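PDB 4NAR: putative uronate isomerase from Thermotoga maritima, which is of unproven function but belongs to the lactate racemase family and may interconvert the stereoisomers of a hydroxy acid. Local coordinates for residues Ser70-Thr75 / Glu100-Glu105; Ile130-Asn135 / Asn204-Met209. All coordinates share one frame; numbering follows the deposited sequence.

Interaction 1. Residues Ser70-Thr75 / Glu100-Glu105; sequences SGTHRT and EFFNPE. With SO4 (sulfate ion), chain B.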
ATOM      1  N   SER A  70       4.834  -7.963   2.678  1.00 11.26           N
ATOM      2  CA  SER A  70       3.391  -8.158   2.877  1.00 20.41           C
ATOM      3  C   SER A  70       2.644  -7.016   3.591  1.00 21.00           C
ATOM      4  O   SER A  70       1.436  -6.809   3.373  1.00 24.52           O
ATOM      5  CB  SER A  70       3.156  -9.443   3.675  1.00 18.06           C
ATOM      6  OG  SER A  70       3.494  -9.241   5.048  1.00 22.18           O
ATOM      7  N   GLY A  71       3.339  -6.286   4.455  1.00 18.24           N
ATOM      8  CA  GLY A  71       2.636  -5.472   5.438  1.00 19.72           C
ATOM      9  C   GLY A  71       1.769  -6.392   6.299  1.00 20.60           C
ATOM     10  O   GLY A  71       2.219  -7.476   6.697  1.00 22.66           O
ATOM     11  N   THR A  72       0.525  -5.997   6.576  1.00 20.45           N
ATOM     12  CA  THR A  72      -0.381  -6.879   7.331  1.00 19.51           C
ATOM     13  C   THR A  72      -1.091  -7.929   6.464  1.00 18.72           C
ATOM     14  O   THR A  72      -1.852  -8.750   6.993  1.00 18.06           O
ATOM     15  CB  THR A  72      -1.478  -6.093   8.095  1.00 18.84           C
ATOM     16  OG1 THR A  72      -2.220  -5.294   7.173  1.00 19.56           O
ATOM     17  CG2 THR A  72      -0.873  -5.195   9.175  1.00 12.35           C
ATOM     18  N   HIS A  73      -0.856  -7.895   5.148  1.00 18.22           N
ATOM     19  CA  HIS A  73      -1.551  -8.791   4.212  1.00 13.63           C
ATOM     20  C   HIS A  73      -1.208 -10.267   4.400  1.00 16.13           C
ATOM     21  O   HIS A  73      -0.175 -10.604   4.990  1.00 23.71           O
ATOM     22  CB  HIS A  73      -1.247  -8.424   2.759  1.00 15.35           C
ATOM     23  CG  HIS A  73      -1.571  -7.011   2.406  1.00 20.72           C
ATOM     24  ND1 HIS A  73      -1.187  -6.445   1.206  1.00 25.16           N
ATOM     25  CD2 HIS A  73      -2.224  -6.044   3.092  1.00 25.85           C
ATOM     26  CE1 HIS A  73      -1.601  -5.189   1.167  1.00 22.82           C
ATOM     27  NE2 HIS A  73      -2.230  -4.920   2.298  1.00 25.67           N
ATOM     28  N   ARG A  74      -2.059 -11.138   3.855  1.00 16.18           N
ATOM     29  CA  ARG A  74      -1.887 -12.593   3.992  1.00 21.14           C
ATOM     30  C   ARG A  74      -0.567 -13.071   3.391  1.00 22.23           C
ATOM     31  O   ARG A  74       0.047 -12.378   2.564  1.00 16.73           O
ATOM     32  CB  ARG A  74      -3.055 -13.377   3.358  1.00 14.42           C
ATOM     33  CG  ARG A  74      -3.260 -13.157   1.835  1.00 25.45           C
ATOM     34  CD  ARG A  74      -4.199 -14.242   1.244  1.00 25.43           C
ATOM     35  NE  ARG A  74      -4.415 -14.115  -0.200  1.00 20.79           N
ATOM     36  CZ  ARG A  74      -3.596 -14.608  -1.133  1.00 22.13           C
ATOM     37  NH1 ARG A  74      -2.488 -15.254  -0.777  1.00 20.57           N
ATOM     38  NH2 ARG A  74      -3.876 -14.443  -2.430  1.00 22.33           N
ATOM     39  N   THR A  75      -0.130 -14.251   3.819  1.00 17.48           N
ATOM     40  CA  THR A  75       1.020 -14.894   3.218  1.00 17.83           C
ATOM     41  C   THR A  75       0.661 -15.318   1.807  1.00 23.18           C
ATOM     42  O   THR A  75      -0.515 -15.553   1.487  1.00 17.16           O
ATOM     43  CB  THR A  75       1.439 -16.151   4.003  1.00 20.25           C
ATOM     44  OG1 THR A  75       0.289 -16.994   4.189  1.00 19.99           O
ATOM     45  CG2 THR A  75       2.003 -15.762   5.355  1.00 18.42           C
ATOM     46  N   GLU A 100       6.733 -12.153   8.267  1.00 17.41           N
ATOM     47  CA  GLU A 100       5.954 -12.572   9.441  1.00 16.65           C
ATOM     48  C   GLU A 100       5.709 -11.371  10.356  1.00 17.77           C
ATOM     49  O   GLU A 100       6.288 -11.257  11.442  1.00 14.57           O
ATOM     50  CB  GLU A 100       6.679 -13.673  10.210  1.00 15.30           C
ATOM     51  CG  GLU A 100       7.055 -14.867   9.364  1.00 19.50           C
ATOM     52  CD  GLU A 100       8.163 -15.681  10.002  1.00 28.57           C
ATOM     53  OE1 GLU A 100       7.828 -16.527  10.880  1.00 33.42           O
ATOM     54  OE2 GLU A 100       9.357 -15.467   9.635  1.00 25.76           O
ATOM     55  N   PHE A 101       4.839 -10.488   9.880  1.00 21.79           N
ATOM     56  CA  PHE A 101       4.572  -9.179  10.468  1.00 20.98           C
ATOM     57  C   PHE A 101       4.266  -9.296  11.963  1.00 24.37           C
ATOM     58  O   PHE A 101       4.680  -8.453  12.779  1.00 13.82           O
ATOM     59  CB  PHE A 101       3.365  -8.579   9.725  1.00 11.81           C
ATOM     60  CG  PHE A 101       3.079  -7.147  10.058  1.00 11.58           C
ATOM     61  CD1 PHE A 101       2.333  -6.814  11.178  1.00 16.60           C
ATOM     62  CD2 PHE A 101       3.529  -6.129   9.232  1.00 11.40           C
ATOM     63  CE1 PHE A 101       2.053  -5.481  11.491  1.00 11.71           C
ATOM     64  CE2 PHE A 101       3.249  -4.804   9.525  1.00 12.58           C
ATOM     65  CZ  PHE A 101       2.511  -4.478  10.665  1.00 14.95           C
ATOM     66  N   PHE A 102       3.527 -10.349  12.311  1.00 24.76           N
ATOM     67  CA  PHE A 102       2.993 -10.475  13.665  1.00 25.26           C
ATOM     68  C   PHE A 102       3.839 -11.398  14.523  1.00 22.28           C
ATOM     69  O   PHE A 102       3.430 -11.744  15.621  1.00 21.08           O
ATOM     70  CB  PHE A 102       1.564 -11.025  13.622  1.00 25.19           C
ATOM     71  CG  PHE A 102       0.598 -10.162  12.851  1.00 23.54           C
ATOM     72  CD1 PHE A 102      -0.056  -9.094  13.466  1.00 13.27           C
ATOM     73  CD2 PHE A 102       0.333 -10.429  11.507  1.00 26.28           C
ATOM     74  CE1 PHE A 102      -0.962  -8.291  12.739  1.00 21.56           C
ATOM     75  CE2 PHE A 102      -0.562  -9.633  10.769  1.00 20.36           C
ATOM     76  CZ  PHE A 102      -1.208  -8.561  11.386  1.00 22.46           C
ATOM     77  N   ASN A 103       4.990 -11.829  14.008  1.00 21.22           N
ATOM     78  CA  ASN A 103       5.833 -12.761  14.746  1.00 21.64           C
ATOM     79  C   ASN A 103       7.104 -12.084  15.260  1.00 24.17           C
ATOM     80  O   ASN A 103       8.038 -11.814  14.485  1.00 18.49           O
ATOM     81  CB  ASN A 103       6.170 -13.992  13.900  1.00 18.27           C
ATOM     82  CG  ASN A 103       6.773 -15.128  14.728  1.00 25.80           C
ATOM     83  OD1 ASN A 103       7.275 -14.915  15.854  1.00 25.71           O
ATOM     84  ND2 ASN A 103       6.735 -16.349  14.167  1.00 26.32           N
ATOM     85  N   PRO A 104       7.148 -11.823  16.582  1.00 28.27           N
ATOM     86  CA  PRO A 104       8.289 -11.120  17.197  1.00 25.22           C
ATOM     87  C   PRO A 104       9.613 -11.788  16.853  1.00 21.74           C
ATOM     88  O   PRO A 104      10.627 -11.115  16.658  1.00 30.10           O
ATOM     89  CB  PRO A 104       8.022 -11.249  18.699  1.00 17.15           C
ATOM     90  CG  PRO A 104       6.512 -11.393  18.796  1.00 24.81           C
ATOM     91  CD  PRO A 104       6.117 -12.198  17.574  1.00 23.48           C
ATOM     92  N   GLU A 105       9.595 -13.108  16.755  1.00 21.79           N
ATOM     93  CA  GLU A 105      10.820 -13.860  16.530  1.00 20.73           C
ATOM     94  C   GLU A 105      11.407 -13.654  15.128  1.00 18.78           C
ATOM     95  O   GLU A 105      12.603 -13.866  14.908  1.00 20.67           O
ATOM     96  CB  GLU A 105      10.567 -15.341  16.815  1.00 28.74           C
ATOM     97  CG  GLU A 105      10.255 -15.621  18.288  1.00 37.07           C
ATOM     98  CD  GLU A 105      11.320 -15.050  19.222  1.00 50.27           C
ATOM     99  OE1 GLU A 105      12.539 -15.190  18.919  1.00 51.07           O
ATOM    100  OE2 GLU A 105      10.936 -14.453  20.255  1.00 53.84           O
TER
HETATM  101  S   SO4 B 501      -0.883  -2.306   5.952  1.00 31.62           S
HETATM  102  O1  SO4 B 501      -0.058  -1.100   6.142  1.00 33.24           O
HETATM  103  O2  SO4 B 501      -0.035  -3.392   5.436  1.00 33.74           O
HETATM  104  O3  SO4 B 501      -1.491  -2.682   7.236  1.00 28.25           O
HETATM  105  O4  SO4 B 501      -1.957  -2.017   4.978  1.00 36.75           O
HETATM  106  O   HOH W   1       2.968 -10.985   7.420  1.00 23.83           O
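Thr72 faces two ways, with its methyl on the ring of Phe101 and its hydroxyl on a sulfate ion. Thr72 CG2 sits over one face of Phe101, 3.9 Å from the ring centroid and 19° off the normal. This is a CH-pi contact, offset toward the rim at CE1. Thr72 and Phe101 run alongside each other. Thr72 CG2 also meets CZ of Phe102 more loosely, at 4.0 Å. The Phe102 ring in turn receives Phe101 CD1 over its centre. With chi1 at 57°, OG1 lies between the backbone N and the carbonyl carbon, and CG2 is left beside N. That rotation lets Thr72 OG1 donate to SO4 O3 at 2.7 Å. The backbone Thr72 N donates separately to SO4 O2 at 2.9 Å, nearly straight at 167°. Gly71 stands in the type II' turn from Ser70 to His73, and its CA comes within 3.4 Å of SO4 O2. The Gly71 carbonyl faces the other way, with O only 3.2 Å from Phe101 CD2, and it accepts a hydrogen bond from Ser70 OG. A water bridges the two segments: it donates to Ser70 OG and accepts from Phe101 N. His315 also bonds to Thr72 OG1, and His180, Trp283 and Asn348 also hydrogen-bond to the sulfate. The sulfate probably came from the crystallisation liquor. Its grip by backbone N-H and side-chain donors is consistent with a pocket made for an anionic group, perhaps a substrate carboxylate, with the phenylalanine pair packed behind the binding turn.

Interaction 2. Residues Ile130-Asn135 / Asn204-Met209; sequences IPIKVN and NRASEM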
ATOM      1  N   ILE A 130       8.766   4.754  20.146  1.00 26.93           N
ATOM      2  CA  ILE A 130       8.225   3.704  19.293  1.00 19.85           C
ATOM      3  C   ILE A 130       9.363   2.812  18.801  1.00 21.55           C
ATOM      4  O   ILE A 130      10.281   3.280  18.127  1.00 27.68           O
ATOM      5  CB  ILE A 130       7.430   4.299  18.096  1.00 25.10           C
ATOM      6  CG1 ILE A 130       6.130   4.948  18.590  1.00 26.83           C
ATOM      7  CG2 ILE A 130       7.120   3.232  17.056  1.00 18.21           C
ATOM      8  CD1 ILE A 130       5.162   3.960  19.228  1.00 31.14           C
ATOM      9  N   PRO A 131       9.324   1.520  19.157  1.00 22.15           N
ATOM     10  CA  PRO A 131      10.386   0.618  18.687  1.00 23.26           C
ATOM     11  C   PRO A 131      10.238   0.326  17.187  1.00 22.52           C
ATOM     12  O   PRO A 131       9.113   0.201  16.683  1.00 24.02           O
ATOM     13  CB  PRO A 131      10.165  -0.656  19.516  1.00 18.40           C
ATOM     14  CG  PRO A 131       8.684  -0.613  19.894  1.00 21.68           C
ATOM     15  CD  PRO A 131       8.351   0.849  20.042  1.00 20.72           C
ATOM     16  N   ILE A 132      11.367   0.249  16.485  1.00 20.47           N
ATOM     17  CA  ILE A 132      11.374  -0.101  15.067  1.00 24.42           C
ATOM     18  C   ILE A 132      11.889  -1.524  14.889  1.00 23.93           C
ATOM     19  O   ILE A 132      13.058  -1.812  15.169  1.00 23.72           O
ATOM     20  CB  ILE A 132      12.263   0.870  14.250  1.00 26.87           C
ATOM     21  CG1 ILE A 132      11.716   2.293  14.362  1.00 36.06           C
ATOM     22  CG2 ILE A 132      12.329   0.466  12.788  1.00 12.92           C
ATOM     23  CD1 ILE A 132      12.655   3.227  15.076  1.00 40.05           C
ATOM     24  N   LYS A 133      11.015  -2.405  14.408  1.00 22.12           N
ATOM     25  CA  LYS A 133      11.368  -3.808  14.220  1.00 20.92           C
ATOM     26  C   LYS A 133      11.035  -4.271  12.804  1.00 24.46           C
ATOM     27  O   LYS A 133       9.881  -4.142  12.348  1.00 24.19           O
ATOM     28  CB  LYS A 133      10.628  -4.682  15.235  1.00 21.94           C
ATOM     29  CG  LYS A 133      10.856  -4.278  16.679  1.00 24.02           C
ATOM     30  CD  LYS A 133      10.058  -5.171  17.604  1.00 31.99           C
ATOM     31  CE  LYS A 133       9.955  -4.570  18.999  1.00 43.90           C
ATOM     32  NZ  LYS A 133       8.622  -4.881  19.597  1.00 48.55           N
ATOM     33  N   VAL A 134      12.040  -4.811  12.112  1.00 21.03           N
ATOM     34  CA  VAL A 134      11.857  -5.247  10.738  1.00 19.87           C
ATOM     35  C   VAL A 134      12.392  -6.667  10.545  1.00 21.87           C
ATOM     36  O   VAL A 134      13.148  -7.173  11.404  1.00 12.56           O
ATOM     37  CB  VAL A 134      12.535  -4.269   9.758  1.00 25.66           C
ATOM     38  CG1 VAL A 134      11.801  -2.935   9.784  1.00 27.65           C
ATOM     39  CG2 VAL A 134      14.006  -4.085  10.127  1.00 13.55           C
ATOM     40  N   ASN A 135      11.983  -7.303   9.439  1.00 11.95           N
ATOM     41  CA  ASN A 135      12.344  -8.694   9.179  1.00 16.62           C
ATOM     42  C   ASN A 135      13.840  -8.862   9.351  1.00 21.37           C
ATOM     43  O   ASN A 135      14.618  -8.044   8.820  1.00 20.93           O
ATOM     44  CB  ASN A 135      11.969  -9.129   7.759  1.00 15.22           C
ATOM     45  CG  ASN A 135      11.917 -10.643   7.625  1.00 16.00           C
ATOM     46  OD1 ASN A 135      12.942 -11.314   7.710  1.00 17.93           O
ATOM     47  ND2 ASN A 135      10.711 -11.188   7.454  1.00 15.81           N
ATOM     48  N   ASN A 204      10.700   7.739   6.861  1.00 15.16           N
ATOM     49  CA  ASN A 204      12.074   8.116   6.533  1.00 13.80           C
ATOM     50  C   ASN A 204      12.960   8.121   7.772  1.00 18.49           C
ATOM     51  O   ASN A 204      14.106   7.661   7.735  1.00 23.53           O
ATOM     52  CB  ASN A 204      12.129   9.486   5.864  1.00 18.47           C
ATOM     53  CG  ASN A 204      11.510   9.492   4.461  1.00 20.97           C
ATOM     54  OD1 ASN A 204      11.150   8.433   3.900  1.00 13.29           O
ATOM     55  ND2 ASN A 204      11.399  10.698   3.878  1.00 13.13           N
ATOM     56  N   ARG A 205      12.419   8.633   8.875  1.00 18.63           N
ATOM     57  CA  ARG A 205      13.183   8.726  10.119  1.00 16.45           C
ATOM     58  C   ARG A 205      13.567   7.339  10.614  1.00 17.62           C
ATOM     59  O   ARG A 205      14.726   7.091  10.951  1.00 21.07           O
ATOM     60  CB  ARG A 205      12.397   9.504  11.182  1.00 22.41           C
ATOM     61  CG  ARG A 205      13.036   9.530  12.573  1.00 40.30           C
ATOM     62  CD  ARG A 205      14.436  10.138  12.570  1.00 57.35           C
ATOM     63  NE  ARG A 205      15.015  10.211  13.919  1.00 71.36           N
ATOM     64  CZ  ARG A 205      16.078   9.508  14.319  1.00 77.31           C
ATOM     65  NH1 ARG A 205      16.693   8.678  13.467  1.00 74.62           N
ATOM     66  NH2 ARG A 205      16.534   9.637  15.566  1.00 74.74           N
ATOM     67  N   ALA A 206      12.607   6.422  10.614  1.00 21.17           N
ATOM     68  CA  ALA A 206      12.855   5.051  11.052  1.00 15.36           C
ATOM     69  C   ALA A 206      13.818   4.289  10.114  1.00 17.59           C
ATOM     70  O   ALA A 206      14.683   3.517  10.565  1.00 19.71           O
ATOM     71  CB  ALA A 206      11.552   4.330  11.168  1.00 14.24           C
ATOM     72  N   SER A 207      13.677   4.525   8.811  1.00 14.73           N
ATOM     73  CA  SER A 207      14.479   3.811   7.824  1.00 16.77           C
ATOM     74  C   SER A 207      15.952   4.153   7.928  1.00 17.63           C
ATOM     75  O   SER A 207      16.808   3.339   7.572  1.00 17.84           O
ATOM     76  CB  SER A 207      13.991   4.094   6.406  1.00 14.97           C
ATOM     77  OG  SER A 207      12.635   3.715   6.289  1.00 11.41           O
ATOM     78  N   GLU A 208      16.242   5.368   8.387  1.00 20.69           N
ATOM     79  CA  GLU A 208      17.620   5.783   8.602  1.00 27.39           C
ATOM     80  C   GLU A 208      18.337   4.793   9.517  1.00 29.32           C
ATOM     81  O   GLU A 208      19.435   4.323   9.209  1.00 25.22           O
ATOM     82  CB  GLU A 208      17.648   7.157   9.243  1.00 28.08           C
ATOM     83  CG  GLU A 208      17.943   8.270   8.268  1.00 32.48           C
ATOM     84  CD  GLU A 208      18.323   9.556   8.979  1.00 43.16           C
ATOM     85  OE1 GLU A 208      17.424  10.208   9.575  1.00 43.25           O
ATOM     86  OE2 GLU A 208      19.529   9.902   8.950  1.00 49.30           O
HETATM   87  N   MSE A 209      17.700   4.470  10.639  1.00 25.47           N
HETATM   88  CA  MSE A 209      18.288   3.549  11.609  1.00 33.15           C
HETATM   89  C   MSE A 209      18.425   2.135  11.028  1.00 32.17           C
HETATM   90  O   MSE A 209      19.339   1.380  11.385  1.00 23.44           O
HETATM   91  CB  MSE A 209      17.447   3.523  12.885  1.00 35.39           C
HETATM   92  CG  MSE A 209      17.864   4.547  13.936  1.00 40.79           C
HETATM   93 SE   MSE A 209      16.533   4.583  15.368  0.34 34.74          SE
HETATM   94  CE  MSE A 209      15.129   5.512  14.384  1.00 40.49           C
TER
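Ile132 reaches from its strand to two residues of helix 198-213, Ala206 and Met209. Its CB leaves the backbone toward the helix and carries both branches. The longer branch makes the contact. CG1 lies anti to the carbonyl carbon (chi1 -61°) and comes first to the methyl of Ala206, with Ile132 CG1 and Ala206 CB 3.8 Å apart. The chain then turns at chi2 115°, well off a staggered value. This takes CD1 onward to Met209, which is present as selenomethionine. Ile132 CD1 touches Met209 CE at 3.4 Å, a close fit for two methyl groups. Met209 SE lies farther from the same Ile132 CD1, at 4.1 Å. The Met209 chain is bent at chi3 (-73°) and passes roughly perpendicular to that of Ile132. The strand therefore meets the helix through one isoleucine, which rests on two positions three residues apart on the same helix face. All the contacts are apolar. Ala206 also packs on Ile167, and Ile132 on Val110 and Leu113 of strand 107-113, so the contact is part of a larger buried cluster. The neighbouring Lys133 is turned to the other side of the strand, where its NZ makes a salt bridge with Glu174 of helix 173-186. Strand 130-135 pairs antiparallel with strand 107-113 in a small two-stranded sheet. Helix 198-213 covers one face of this sheet: a helix packed on a two-stranded antiparallel sheet through apolar side chains.

How the interactions relate
The centres of interactions 1 and 2 lie 16 Å apart, and the two meet where Glu100 N approaches Asn135 ND2 at 4.2 Å, a packing contact. His99 lies at this junction: its ND1 is hydrogen-bonded to Asn135 ND2, and Ser70 packs on it. Adjacent residues of one loop also serve both, as Gly169 bonds to the backbone of Gly71 and Ile170 to that of Asn135. Helix 173-186 packs against Phe101 of interaction 1 and Pro131 of strand 130-135, and its His180 binds the sulfate. Interaction 1 borders the anion site through the turn of 70-75, with Thr72 in direct contact. Interaction 2 is remote from the sulfate.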